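Local coordinates for IclR family transcriptional regulator (Brucella abortus, PDB 5WHM), which acts as an IclR-type transcriptional repressor, probably binding DNA as a dimer through its winged helix-turn-helix domain, at residues A161-A164 and E170-F173; D194-D199 and G204-I209; H64-V67 and Y71-Q74; T9-G14 and G29-R34; V134-G137 and M143-Q146. One frame throughout, in Å; residues are numbered along the deposited sequence.

Contact 1. Residues A161-A164 and E170-F173; sequences ACLA and ERTF
The guanidinium group of Arg171 presents an edge to the backbone of Leu163: Leu163 O lies beside it and near its plane, while Ala164 O stands oblique to the group, 4.1 Å from Arg171 NH2. Of the two carbonyls, that of Leu163 takes the hydrogen bond, Arg171 NE reaching Leu163 O at 3.2 Å with an N-H...O angle of 148°. The donor comes from above the carbonyl plane, 40° out of it, and so misses the lone-pair directions. A bend at the third torsion (chi3 -35°) swings the end of the arginine back over this carbonyl, and CB, CG and CD all pass close to it on the way. The aliphatic part of the same chain supplies the apolar half of the contact, with Arg171 CG resting 4.2 Å from Leu163 CD2. Leu163 is buried and also packs on Leu193 of helix 186-203 and on Ile174 and Leu175 of helix 168-181. Arg171 NH1 also forms a long, weak ion pair with Glu168. Because the accepting carbonyl sits in the last turn of helix 157-165, the positive charge would probably be favoured by the partial negative charge at that helix end. The arrangement is that of two consecutive helices, 157-165 and 168-181, joined by a very short loop within the GAF-like C-terminal domain of IclR regulators.

Contact 2. Residues D194-D199 and G204-I209; sequences DRALRD and GYCLSI
Asp199, Ala196 and Cys206 carry this contact, in which helix 186-203 meets the strand that follows it. Asp199 faces the strand, and its side chain crosses that of Leu207 at about a right angle. Its CB rests 3.6 Å from Tyr205 O. A first torsion that sets CG beside the backbone N (chi1 -85°) brings Asp199 OD2 to 3.7 Å from Leu207 CD1. The same oxygen accepts a hydrogen bond from a water at 2.6 Å from Asp199 OD2, and this water in turn accepts from Leu207 N at 2.8 Å. A carboxylate and a backbone N-H of the strand are thus coupled through one molecule of solvent. One turn earlier, Ala196 CB packs against Cys206 SG at 4.0 Å; the cysteine side chain also packs on Phe200 of the same helix and on Arg160 of helix 157-165. At the helix end, Gly204 N makes a weak hydrogen bond to Asp199 O, 3.3 Å long. Gly204 is the first residue to leave the helix, and its positive phi (88°), a conformation that suits glycine, lets the chain turn back toward the sheet. Strand 206-209 then pairs antiparallel with strand 216-225 at an outer side of the six-stranded sheet. Helix and strand are therefore joined by a solvent-mediated polar link, with Ala196 packed on Cys206 and Leu207 beside the carboxylate; the water's donated hydrogen is consistent with an ionised Asp199.

Contact 3. Residues H64-V67 and Y71-Q74; sequences HTLV and YLRQ
Leu66 reaches from its helix across both Tyr71 and Leu72. Its CB meets the branch of Leu72, 3.7 Å from Leu72 CG and 3.8 Å from Leu72 CD1. Beyond CG the chain forks: Leu66 CD1 meets Leu72 CD1 at 4.0 Å, while CD2 turns to Tyr71, 3.9 Å from Tyr71 CD2 and about as near to Tyr71 CB. The leucine and tyrosine side chains cross at about a right angle, and the methyl approaches the ring obliquely. The backbone of Leu66 is used as well. Its O accepts from Tyr71 N at 2.9 Å and from Leu72 N at 3.2 Å, both donors on the same face of the carbonyl plane; the second bond is nearly straight (168°) but stands high above that plane. This is the junction where helix 56-69, by its position the probable recognition helix of the helix-turn-helix domain, gives way to strand 72-74, which pairs with strand 81-83 as the wing. Val67 crosses Leu72 at about a right angle. With CG1 the branch anti to the backbone N (chi1 173°), Val67 CG2 is the one that packs 3.7 Å from Leu72 CB, and a nearly linear CA-H...O contact joins Val67 CA to Leu72 O at 3.4 Å. The far end of Tyr71 leaves the contact, its OH hydrogen-bonded to Arg34 of the second subunit, and Leu30 of that subunit packs on both Leu66 and Tyr71.

Contact 4. Residues T9-G14 and G29-R34; sequences TPLEAG and GLEVLR
Glu31 lays its aliphatic stem along Leu11 and its carboxylate against CG of Pro10. The stem and the leucine slide past each other in opposite directions: Glu31 CG is 3.7 Å from both Leu11 CG and Leu11 CD1, and Glu31 CB is 4.0 Å from Leu11 CD1. A bend at the second torsion (chi2 49°), together with a first torsion well off a staggered position (chi1 -146°), folds the carboxylate round to Pro10. There the two side chains cross at about a right angle, and Glu31 OE1 comes to 3.1 Å from Pro10 CG, tight for an oxygen against a ring carbon. Pro10 CD follows, 3.8 Å from Glu31 OE1. The same carboxylate oxygen is paired with Arg126 in a salt bridge, and Arg126 also packs on Pro10. Glu31 belongs to helix 24-33, part of the helix-turn-helix region, whereas Pro10 and Leu11 lie in the loop before helix 15-18. The loop bends here in a type I beta turn from Thr9 to Glu12, closed by the backbone bond from Glu12 N to Thr9 O at 3.1 Å. A side-chain bond reinforces it: Thr9 OG1 donates to Glu12 OE1 at 2.9 Å, meeting the lone pair that points away from the other carboxylate oxygen, although Glu12 is poorly ordered. Leu11 also packs on Leu54, and Leu69 of the second subunit packs on Pro10.

Contact 5. Residues V134-G137 and M143-Q146; sequences VVQG and MRRQ
Van der Waals contact between Gln136 and Arg144 makes up the larger part of this surface meeting. The two side chains run obliquely across one another, and a bend at chi2 (-129°) lays the amide of Gln136 against the aliphatic stem of Arg144: Gln136 CG, CD and OE1 are each 3.3 Å from Arg144 CG, for the two carbons shorter than a relaxed contact, so the detail there is doubtful. The amide plane and the guanidinium plane are turned 59° apart, and Gln136 NE2 stands oblique to the charged group, 3.7 Å from Arg144 NH2. Two residues earlier, on the strand, Val134 also points toward the loop, its CG2 3.5 Å from Arg145 O. These residues mark where strand 128-135 of the six-stranded antiparallel sheet of the GAF-like C-terminal domain runs out, and where the chain returns as a loop toward strand 150-152, the next strand of the sheet. Polar links go partly through solvent. One water accepts from Arg145 N at 2.9 Å and donates weakly to Gln136 OE1 at 3.4 Å, bridging loop and strand end. The other end of the amide is used too: Gln136 NE2 donates to Thr142 O, so both ends of this amide have a partner and its rotation is probably fixed. The loop also has a weak bond of its own from Gln146 NE2 to Arg144 O, 3.3 Å and almost straight (165°). Further polar ties reach outward, Gln136 O accepting from Gln109 of helix 101-115 and Gln146 O accepting from Ser149.

Overall arrangement
Contacts 1 and 2 adjoin in the C-terminal domain, with centres about 13 Å apart, and they touch: Ala164 CA lies 3.7 Å from Leu197 CD2. Contact 5 reaches the same sheet as contact 2, but their centres are about 23 Å apart. Contacts 3 and 4 form a second group in the helix-turn-helix part, which probably binds DNA; their centres are about 17 Å apart, joined by Leu66 CD1 packing 3.9 Å from Leu33 CD2 and by Leu72. Between contacts 2 and 3, on opposite sides of the chain's centre, the centres are about 43 Å apart. Contacts 3, 4 and 5 also meet the second subunit, whereas contacts 1 and 2 do not.

Contact 1. Residues A161-A164 and E170-F173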
# COMPACT_ATOMS: atom_id res chain seq x y z
N ALA C 161 2.34 17.83 -15.95
CA ALA C 161 1.27 17.39 -16.83
C ALA C 161 -0.04 17.32 -16.06
O ALA C 161 -1.10 17.63 -16.61
CB ALA C 161 1.60 16.01 -17.42
N CYS C 162 0.02 16.89 -14.80
CA CYS C 162 -1.19 16.86 -13.98
C CYS C 162 -1.74 18.27 -13.81
O CYS C 162 -2.94 18.50 -14.00
CB CYS C 162 -0.89 16.24 -12.63
SG CYS C 162 -2.37 16.06 -11.56
N LEU C 163 -0.86 19.23 -13.49
CA LEU C 163 -1.32 20.61 -13.32
C LEU C 163 -1.88 21.18 -14.61
O LEU C 163 -2.83 21.97 -14.57
CB LEU C 163 -0.18 21.49 -12.80
CG LEU C 163 0.15 21.32 -11.32
CD1 LEU C 163 1.52 21.93 -10.99
CD2 LEU C 163 -0.95 21.91 -10.41
N ALA C 164 -1.31 20.78 -15.75
CA ALA C 164 -1.72 21.35 -17.03
C ALA C 164 -3.09 20.85 -17.47
O ALA C 164 -3.78 21.55 -18.22
CB ALA C 164 -0.69 21.03 -18.11
N GLU C 170 -8.73 25.11 -10.13
CA GLU C 170 -8.07 24.13 -9.26
C GLU C 170 -6.56 24.29 -9.30
O GLU C 170 -5.90 24.25 -8.26
CB GLU C 170 -8.46 22.71 -9.66
CG GLU C 170 -9.95 22.42 -9.61
CD GLU C 170 -10.24 20.93 -9.50
OE1 GLU C 170 -9.39 20.11 -9.91
OE2 GLU C 170 -11.33 20.57 -8.99
N ARG C 171 -5.99 24.46 -10.50
CA ARG C 171 -4.56 24.70 -10.65
C ARG C 171 -4.12 25.90 -9.82
O ARG C 171 -3.15 25.82 -9.06
CB ARG C 171 -4.20 24.91 -12.12
CG ARG C 171 -2.71 25.17 -12.37
CD ARG C 171 -2.44 25.70 -13.78
NE ARG C 171 -3.34 25.11 -14.77
CZ ARG C 171 -3.87 25.79 -15.78
NH1 ARG C 171 -3.60 27.07 -15.93
NH2 ARG C 171 -4.68 25.18 -16.63
N THR C 172 -4.83 27.01 -9.95
CA THR C 172 -4.44 28.23 -9.24
C THR C 172 -4.51 28.03 -7.73
O THR C 172 -3.60 28.45 -7.00
CB THR C 172 -5.31 29.40 -9.68
OG1 THR C 172 -5.88 29.12 -10.97
CG2 THR C 172 -4.47 30.68 -9.78
N PHE C 173 -5.57 27.38 -7.24
CA PHE C 173 -5.68 27.06 -5.82
C PHE C 173 -4.49 26.24 -5.33
O PHE C 173 -3.90 26.54 -4.28
CB PHE C 173 -6.98 26.30 -5.56
CG PHE C 173 -7.16 25.90 -4.13
CD1 PHE C 173 -7.20 26.86 -3.13
CD2 PHE C 173 -7.29 24.56 -3.77
CE1 PHE C 173 -7.36 26.50 -1.81
CE2 PHE C 173 -7.46 24.20 -2.45
CZ PHE C 173 -7.49 25.17 -1.47

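Contact 2. Residues D194-D199 and G204-I209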
# COMPACT_ATOMS: atom_id res chain seq x y z
N ASP C 194 5.68 27.55 -15.94
CA ASP C 194 5.14 28.25 -17.10
C ASP C 194 5.70 27.70 -18.41
O ASP C 194 4.99 27.64 -19.42
CB ASP C 194 5.41 29.75 -17.01
CG ASP C 194 4.40 30.48 -16.13
OD1 ASP C 194 3.32 29.91 -15.86
OD2 ASP C 194 4.68 31.64 -15.73
N ARG C 195 6.98 27.32 -18.42
CA ARG C 195 7.53 26.63 -19.58
C ARG C 195 6.77 25.35 -19.87
O ARG C 195 6.46 25.05 -21.03
CB ARG C 195 9.02 26.33 -19.37
CG ARG C 195 9.95 27.38 -19.91
CD ARG C 195 11.39 26.88 -19.91
NE ARG C 195 11.80 26.45 -18.58
CZ ARG C 195 12.35 27.25 -17.67
NH1 ARG C 195 12.56 28.53 -17.97
NH2 ARG C 195 12.69 26.78 -16.47
N ALA C 196 6.48 24.56 -18.82
CA ALA C 196 5.80 23.28 -19.01
C ALA C 196 4.37 23.50 -19.50
O ALA C 196 3.91 22.81 -20.42
CB ALA C 196 5.82 22.47 -17.71
N LEU C 197 3.67 24.45 -18.89
CA LEU C 197 2.30 24.71 -19.31
C LEU C 197 2.26 25.14 -20.76
O LEU C 197 1.35 24.78 -21.50
CB LEU C 197 1.65 25.77 -18.40
CG LEU C 197 1.52 25.40 -16.91
CD1 LEU C 197 0.99 26.59 -16.08
CD2 LEU C 197 0.65 24.16 -16.66
N ARG C 198 3.26 25.93 -21.18
CA ARG C 198 3.38 26.35 -22.56
C ARG C 198 3.65 25.16 -23.49
O ARG C 198 3.06 25.06 -24.57
CB ARG C 198 4.50 27.38 -22.67
CG ARG C 198 4.77 27.83 -24.04
CD ARG C 198 3.55 28.52 -24.62
NE ARG C 198 3.03 29.58 -23.76
CZ ARG C 198 3.44 30.85 -23.81
NH1 ARG C 198 4.38 31.19 -24.69
NH2 ARG C 198 2.92 31.77 -23.01
N ASP C 199 4.59 24.29 -23.09
CA ASP C 199 4.84 23.06 -23.83
C ASP C 199 3.58 22.21 -23.95
O ASP C 199 3.34 21.60 -25.00
CB ASP C 199 5.95 22.25 -23.14
CG ASP C 199 7.35 22.70 -23.56
OD1 ASP C 199 7.46 23.69 -24.32
OD2 ASP C 199 8.33 22.05 -23.14
N GLY C 204 1.49 19.21 -26.33
CA GLY C 204 0.74 18.12 -25.73
C GLY C 204 1.46 17.26 -24.71
O GLY C 204 0.90 16.26 -24.24
N TYR C 205 2.68 17.63 -24.32
CA TYR C 205 3.36 16.96 -23.23
C TYR C 205 3.97 18.01 -22.32
O TYR C 205 4.02 19.21 -22.65
CB TYR C 205 4.45 16.00 -23.75
CG TYR C 205 5.45 16.72 -24.66
CD1 TYR C 205 6.40 17.59 -24.14
CD2 TYR C 205 5.43 16.51 -26.03
CE1 TYR C 205 7.33 18.29 -25.02
CE2 TYR C 205 6.34 17.17 -26.88
CZ TYR C 205 7.28 18.04 -26.36
OH TYR C 205 8.16 18.67 -27.21
N CYS C 206 4.50 17.53 -21.18
CA CYS C 206 5.32 18.33 -20.27
C CYS C 206 6.66 17.64 -20.09
O CYS C 206 6.72 16.42 -19.96
CB CYS C 206 4.65 18.49 -18.88
SG CYS C 206 3.26 19.64 -18.91
N LEU C 207 7.73 18.43 -20.04
CA LEU C 207 9.07 17.93 -19.76
C LEU C 207 9.52 18.28 -18.35
O LEU C 207 9.07 19.27 -17.75
CB LEU C 207 10.10 18.53 -20.73
CG LEU C 207 9.82 18.38 -22.22
CD1 LEU C 207 10.76 19.24 -23.12
CD2 LEU C 207 9.96 16.91 -22.55
N SER C 208 10.46 17.49 -17.85
CA SER C 208 11.31 17.90 -16.74
C SER C 208 12.74 17.52 -17.11
O SER C 208 13.14 16.37 -16.94
CB SER C 208 10.91 17.24 -15.43
OG SER C 208 11.80 17.68 -14.41
N ILE C 209 13.48 18.48 -17.66
CA ILE C 209 14.88 18.26 -18.05
C ILE C 209 15.75 18.59 -16.84
O ILE C 209 16.21 19.73 -16.66
CB ILE C 209 15.26 19.09 -19.28
CG1 ILE C 209 14.30 18.80 -20.43
CG2 ILE C 209 16.71 18.82 -19.68
CD1 ILE C 209 14.20 17.33 -20.78
O HOH W 1 7.98 21.18 -20.68

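Contact 3. Residues H64-V67 and Y71-Q74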
# COMPACT_ATOMS: atom_id res chain seq x y z
N HIS C 64 -2.41 6.11 20.56
CA HIS C 64 -2.87 4.98 21.38
C HIS C 64 -3.92 4.16 20.65
O HIS C 64 -3.85 2.92 20.60
CB HIS C 64 -3.43 5.48 22.71
CG HIS C 64 -4.21 4.44 23.47
ND1 HIS C 64 -3.59 3.49 24.25
CD2 HIS C 64 -5.54 4.20 23.55
CE1 HIS C 64 -4.52 2.71 24.80
NE2 HIS C 64 -5.71 3.14 24.41
N THR C 65 -4.91 4.85 20.07
CA THR C 65 -5.94 4.17 19.29
C THR C 65 -5.34 3.40 18.10
O THR C 65 -5.72 2.25 17.83
CB THR C 65 -6.95 5.23 18.82
OG1 THR C 65 -7.46 5.88 19.97
CG2 THR C 65 -8.10 4.63 17.99
N LEU C 66 -4.44 4.04 17.35
CA LEU C 66 -3.88 3.40 16.16
C LEU C 66 -3.06 2.17 16.55
O LEU C 66 -3.08 1.16 15.83
CB LEU C 66 -3.03 4.43 15.37
CG LEU C 66 -3.88 5.54 14.74
CD1 LEU C 66 -2.99 6.75 14.25
CD2 LEU C 66 -4.69 4.97 13.57
N VAL C 67 -2.36 2.22 17.69
CA VAL C 67 -1.64 1.04 18.17
C VAL C 67 -2.60 -0.09 18.54
O VAL C 67 -2.41 -1.25 18.16
CB VAL C 67 -0.71 1.41 19.33
CG1 VAL C 67 -0.07 0.14 19.97
CG2 VAL C 67 0.36 2.41 18.83
N TYR C 71 -2.61 -0.35 13.34
CA TYR C 71 -2.07 0.53 12.29
C TYR C 71 -0.73 1.15 12.66
O TYR C 71 0.02 1.58 11.76
CB TYR C 71 -3.04 1.67 11.96
CG TYR C 71 -4.38 1.13 11.54
CD1 TYR C 71 -4.51 0.42 10.34
CD2 TYR C 71 -5.52 1.35 12.33
CE1 TYR C 71 -5.73 -0.11 9.95
CE2 TYR C 71 -6.75 0.83 11.94
CZ TYR C 71 -6.84 0.10 10.75
OH TYR C 71 -8.06 -0.40 10.34
N LEU C 72 -0.46 1.32 13.95
CA LEU C 72 0.87 1.70 14.41
C LEU C 72 1.38 0.59 15.30
O LEU C 72 0.60 -0.13 15.92
CB LEU C 72 0.86 3.02 15.21
CG LEU C 72 0.54 4.30 14.44
CD1 LEU C 72 0.60 5.45 15.48
CD2 LEU C 72 1.59 4.55 13.32
N ARG C 73 2.70 0.50 15.43
CA ARG C 73 3.29 -0.30 16.49
C ARG C 73 4.15 0.61 17.33
O ARG C 73 4.57 1.68 16.87
CB ARG C 73 4.10 -1.50 15.94
CG ARG C 73 5.17 -1.14 14.92
CD ARG C 73 5.89 -2.42 14.47
NE ARG C 73 6.97 -2.13 13.54
CZ ARG C 73 6.90 -2.33 12.22
NH1 ARG C 73 5.81 -2.86 11.66
NH2 ARG C 73 7.93 -2.02 11.45
N GLN C 74 4.36 0.25 18.59
CA GLN C 74 5.12 1.09 19.51
C GLN C 74 6.28 0.29 20.06
O GLN C 74 6.09 -0.84 20.53
CB GLN C 74 4.23 1.61 20.66
CG GLN C 74 4.87 2.73 21.48
CD GLN C 74 3.94 3.23 22.61
OE1 GLN C 74 2.97 2.56 22.95
NE2 GLN C 74 4.25 4.41 23.17

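Contact 4. Residues T9-G14 and G29-R34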
# COMPACT_ATOMS: atom_id res chain seq x y z
N THR C 9 -5.43 21.00 3.44
CA THR C 9 -5.17 21.34 4.84
C THR C 9 -6.38 20.98 5.69
O THR C 9 -7.10 21.87 6.19
CB THR C 9 -4.85 22.83 4.98
OG1 THR C 9 -5.96 23.58 4.49
CG2 THR C 9 -3.60 23.19 4.18
N PRO C 10 -6.64 19.69 5.89
CA PRO C 10 -7.87 19.28 6.57
C PRO C 10 -7.93 19.66 8.05
O PRO C 10 -9.02 19.57 8.64
CB PRO C 10 -7.89 17.76 6.40
CG PRO C 10 -6.48 17.38 6.18
CD PRO C 10 -5.82 18.53 5.49
N LEU C 11 -6.83 20.07 8.66
CA LEU C 11 -6.89 20.43 10.07
C LEU C 11 -7.12 21.93 10.25
O LEU C 11 -7.15 22.42 11.39
CB LEU C 11 -5.62 19.97 10.80
CG LEU C 11 -5.38 18.43 10.86
CD1 LEU C 11 -4.51 18.05 12.05
CD2 LEU C 11 -6.67 17.62 10.87
N GLU C 12 -7.34 22.65 9.15
CA GLU C 12 -7.66 24.08 9.16
C GLU C 12 -8.84 24.43 10.07
O GLU C 12 -9.60 23.54 10.48
CB GLU C 12 -7.99 24.54 7.74
CG GLU C 12 -9.31 23.96 7.22
CD GLU C 12 -9.63 24.39 5.80
OE1 GLU C 12 -8.71 24.36 4.95
OE2 GLU C 12 -10.79 24.77 5.53
N ALA C 13 -9.01 25.72 10.35
CA ALA C 13 -10.05 26.16 11.27
C ALA C 13 -11.44 25.99 10.65
O ALA C 13 -11.65 26.27 9.47
CB ALA C 13 -9.82 27.62 11.66
N GLY C 14 -12.37 25.51 11.47
CA GLY C 14 -13.79 25.61 11.17
C GLY C 14 -14.32 24.71 10.07
O GLY C 14 -15.28 25.09 9.39
N GLY C 29 -6.71 11.65 12.96
CA GLY C 29 -5.98 10.39 12.95
C GLY C 29 -5.30 10.11 11.62
O GLY C 29 -4.17 9.61 11.58
N LEU C 30 -5.98 10.41 10.50
CA LEU C 30 -5.33 10.19 9.21
C LEU C 30 -4.18 11.16 8.99
O LEU C 30 -3.16 10.80 8.39
CB LEU C 30 -6.34 10.31 8.07
CG LEU C 30 -7.31 9.13 8.06
CD1 LEU C 30 -8.53 9.48 7.23
CD2 LEU C 30 -6.64 7.92 7.45
N GLU C 31 -4.31 12.39 9.50
CA GLU C 31 -3.20 13.34 9.46
C GLU C 31 -2.00 12.82 10.27
O GLU C 31 -0.85 13.01 9.86
CB GLU C 31 -3.69 14.68 10.00
CG GLU C 31 -3.09 15.90 9.38
CD GLU C 31 -3.08 15.91 7.84
OE1 GLU C 31 -4.11 15.65 7.18
OE2 GLU C 31 -2.02 16.21 7.29
N VAL C 32 -2.25 12.17 11.41
CA VAL C 32 -1.17 11.51 12.15
C VAL C 32 -0.51 10.43 11.28
O VAL C 32 0.72 10.35 11.19
CB VAL C 32 -1.70 10.90 13.47
CG1 VAL C 32 -0.68 9.89 14.07
CG2 VAL C 32 -2.05 12.02 14.50
N LEU C 33 -1.31 9.56 10.66
CA LEU C 33 -0.72 8.51 9.83
C LEU C 33 0.06 9.10 8.66
O LEU C 33 1.08 8.53 8.24
CB LEU C 33 -1.79 7.56 9.30
CG LEU C 33 -2.43 6.66 10.35
CD1 LEU C 33 -3.64 5.93 9.72
CD2 LEU C 33 -1.37 5.67 10.89
N ARG C 34 -0.36 10.26 8.14
CA ARG C 34 0.38 10.88 7.03
C ARG C 34 1.73 11.45 7.46
O ARG C 34 2.52 11.83 6.58
CB ARG C 34 -0.43 12.00 6.39
CG ARG C 34 -1.62 11.57 5.56
CD ARG C 34 -2.16 12.78 4.78
NE ARG C 34 -3.24 12.44 3.85
CZ ARG C 34 -3.08 12.31 2.53
NH1 ARG C 34 -4.13 12.00 1.76
NH2 ARG C 34 -1.89 12.51 1.98

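Contact 5. Residues V134-G137 and M143-Q146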
# COMPACT_ATOMS: atom_id res chain seq x y z
N VAL C 134 4.67 0.97 -12.78
CA VAL C 134 5.96 1.29 -13.37
C VAL C 134 6.40 0.07 -14.16
O VAL C 134 6.36 -1.05 -13.65
CB VAL C 134 7.06 1.62 -12.33
CG1 VAL C 134 8.35 2.08 -13.05
CG2 VAL C 134 6.62 2.63 -11.34
N VAL C 135 6.86 0.30 -15.38
CA VAL C 135 7.38 -0.76 -16.23
C VAL C 135 8.74 -0.31 -16.73
O VAL C 135 8.91 0.84 -17.14
CB VAL C 135 6.42 -1.04 -17.40
CG1 VAL C 135 7.13 -1.72 -18.52
CG2 VAL C 135 5.25 -1.88 -16.91
N GLN C 136 9.72 -1.21 -16.67
CA GLN C 136 11.06 -0.92 -17.16
C GLN C 136 11.31 -1.65 -18.47
O GLN C 136 10.85 -2.78 -18.67
CB GLN C 136 12.10 -1.33 -16.14
CG GLN C 136 11.94 -0.54 -14.89
CD GLN C 136 13.23 0.09 -14.43
OE1 GLN C 136 13.21 1.10 -13.71
NE2 GLN C 136 14.36 -0.50 -14.82
N GLY C 137 12.05 -0.99 -19.36
CA GLY C 137 12.41 -1.63 -20.60
C GLY C 137 13.11 -2.95 -20.35
O GLY C 137 13.82 -3.10 -19.35
N MSE C 143 17.39 1.57 -11.44
CA MSE C 143 16.63 1.22 -10.23
C MSE C 143 15.15 1.60 -10.38
O MSE C 143 14.81 2.73 -10.74
CB MSE C 143 17.27 1.93 -9.03
CG MSE C 143 16.64 1.67 -7.68
SE MSE C 143 16.89 3.24 -6.52
CE MSE C 143 15.09 4.01 -6.64
N ARG C 144 14.25 0.64 -10.13
CA ARG C 144 12.82 0.87 -10.29
C ARG C 144 12.28 1.76 -9.18
O ARG C 144 12.60 1.56 -8.00
CB ARG C 144 12.06 -0.46 -10.29
CG ARG C 144 11.99 -1.12 -11.64
CD ARG C 144 12.05 -2.65 -11.63
NE ARG C 144 13.25 -3.18 -10.96
CZ ARG C 144 14.35 -3.62 -11.57
NH1 ARG C 144 15.36 -4.08 -10.84
NH2 ARG C 144 14.45 -3.63 -12.90
N ARG C 145 11.43 2.74 -9.54
CA ARG C 145 10.66 3.45 -8.53
C ARG C 145 9.47 2.58 -8.11
O ARG C 145 8.93 1.81 -8.89
CB ARG C 145 10.20 4.82 -9.03
CG ARG C 145 11.39 5.80 -9.22
CD ARG C 145 10.97 7.26 -9.33
NE ARG C 145 10.26 7.74 -8.14
CZ ARG C 145 10.85 8.20 -7.04
NH1 ARG C 145 12.18 8.23 -6.95
NH2 ARG C 145 10.11 8.62 -6.02
N GLN C 146 9.10 2.69 -6.85
CA GLN C 146 8.21 1.68 -6.31
C GLN C 146 6.73 2.11 -6.40
O GLN C 146 6.40 3.29 -6.51
CB GLN C 146 8.58 1.38 -4.86
CG GLN C 146 10.00 0.87 -4.67
CD GLN C 146 10.14 -0.54 -5.19
OE1 GLN C 146 9.48 -1.45 -4.69
NE2 GLN C 146 10.97 -0.74 -6.22
O HOH W 2 11.37 3.63 -12.35